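Local coordinates for protein succinate-semialdehyde dehydrogenase (PDB 4OGD) that probably oxidises succinic semialdehyde to succinate, binding NADP+ as its cofactor, as a member of the aldehyde dehydrogenase family, at residues 160-163 with 164-167. Sequence-based numbering, arbitrary orientation.
Sequences CPRS and AQSF
R162 lays one face of its guanidinium over CB of S166, one helical turn on, with NH1 3.6 Å from that carbon and the overlap displaced toward the rim of the group. The side chain leaves with CG anti to the backbone N (chi1 -179°) and then bends at chi2, which carries its end forward along helix 161-173, towards Q165 and S166. There NH1 also meets OE1 of Q165 at 2.9 Å, a weak hydrogen bond, its N-H pointing well off the line to the oxygen; the guanidinium and amide planes stand 76° apart. The stronger partner of NH1 is E169, which forms a salt bridge with it further along the same helix. S166 turns its hydroxyl back onto the preceding turn: chi1 of 62° places OG between backbone N and carbonyl carbon, 2.8 Å from O of R162 and 3.0 Å from O of S163. Both carbonyl oxygens are within reach of its one proton, and the geometry does not single out either. The backbone follows the i to i+4 pattern, opening with N of A164 to O of the N-cap residue C160 (3.1 Å) and continuing with N of Q165 to O of P161 (2.9 Å). S163 OG bonds D73 of helix 63-74, and Y135 offers its hydroxyl to S166 OG and its ring, edge-to-face, to F167. This is the start of the helix that connects parallel strands 152-155 and 181-183 in a beta-alpha-beta unit of the Rossmann-type fold. Chemically, the hydroxyl of buried S166 has polar company in two main-chain carbonyl oxygens and a tyrosine hydroxyl, whereas the arginine's charge is probably balanced chiefly by its salt bridge, with Q165 adding a weak dipolar contact.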
loop_
_atom_site.group_PDB
_atom_site.type_symbol
_atom_site.label_atom_id
_atom_site.label_comp_id
_atom_site.label_asym_id
_atom_site.label_seq_id
_atom_site.Cartn_x
_atom_site.Cartn_y
_atom_site.Cartn_z
ATOM N N CYS A 160 11.712 8.628 -23.559
ATOM C CA CYS A 160 11.866 10.008 -23.086
ATOM C C CYS A 160 13.119 10.227 -22.222
ATOM O O CYS A 160 13.044 10.729 -21.099
ATOM C CB CYS A 160 10.584 10.546 -22.429
ATOM S SG CYS A 160 9.970 9.638 -21.010
ATOM N N PRO A 161 14.290 9.872 -22.762
ATOM C CA PRO A 161 15.501 9.987 -21.950
ATOM C C PRO A 161 15.954 11.430 -21.735
ATOM O O PRO A 161 16.569 11.696 -20.713
ATOM C CB PRO A 161 16.536 9.206 -22.762
ATOM C CG PRO A 161 16.072 9.345 -24.182
ATOM C CD PRO A 161 14.577 9.405 -24.132
ATOM N N ARG A 162 15.669 12.343 -22.661
ATOM C CA ARG A 162 16.043 13.739 -22.428
ATOM C C ARG A 162 15.169 14.363 -21.340
ATOM O O ARG A 162 15.660 15.123 -20.503
ATOM C CB ARG A 162 15.981 14.565 -23.717
ATOM C CG ARG A 162 16.396 16.020 -23.537
ATOM C CD ARG A 162 17.826 16.201 -23.041
ATOM N NE ARG A 162 18.091 17.628 -22.880
ATOM C CZ ARG A 162 18.661 18.184 -21.817
ATOM N NH1 ARG A 162 19.080 17.438 -20.805
ATOM N NH2 ARG A 162 18.826 19.501 -21.778
ATOM N N SER A 163 13.884 14.018 -21.335
ATOM C CA SER A 163 12.992 14.466 -20.265
ATOM C C SER A 163 13.544 14.001 -18.920
ATOM O O SER A 163 13.638 14.780 -17.969
ATOM C CB SER A 163 11.570 13.929 -20.475
ATOM O OG SER A 163 11.013 14.375 -21.712
ATOM N N ALA A 164 13.939 12.730 -18.854
ATOM C CA ALA A 164 14.405 12.133 -17.609
ATOM C C ALA A 164 15.706 12.760 -17.153
ATOM O O ALA A 164 15.878 13.088 -15.980
ATOM C CB ALA A 164 14.592 10.635 -17.790
ATOM N N GLN A 165 16.641 12.901 -18.085
ATOM C CA GLN A 165 17.936 13.477 -17.756
ATOM C C GLN A 165 17.806 14.937 -17.318
ATOM O O GLN A 165 18.417 15.357 -16.332
ATOM C CB GLN A 165 18.852 13.383 -18.973
ATOM C CG GLN A 165 20.153 14.152 -18.822
ATOM C CD GLN A 165 20.933 14.211 -20.118
ATOM O OE1 GLN A 165 20.532 14.886 -21.075
ATOM N NE2 GLN A 165 22.052 13.495 -20.161
ATOM N N SER A 166 17.003 15.705 -18.046
ATOM C CA SER A 166 16.830 17.119 -17.738
ATOM C C SER A 166 16.110 17.339 -16.412
ATOM O O SER A 166 16.271 18.385 -15.791
ATOM C CB SER A 166 16.088 17.837 -18.865
ATOM O OG SER A 166 14.784 17.308 -19.058
ATOM N N PHE A 167 15.303 16.371 -15.975
ATOM C CA PHE A 167 14.626 16.532 -14.697
ATOM C C PHE A 167 15.639 16.489 -13.554
ATOM O O PHE A 167 15.604 17.329 -12.641
ATOM C CB PHE A 167 13.524 15.481 -14.486
ATOM C CG PHE A 167 12.568 15.832 -13.367
ATOM C CD1 PHE A 167 12.921 15.623 -12.034
ATOM C CD2 PHE A 167 11.334 16.401 -13.649
ATOM C CE1 PHE A 167 12.050 15.966 -11.009
ATOM C CE2 PHE A 167 10.458 16.744 -12.634
ATOM C CZ PHE A 167 10.811 16.519 -11.314
#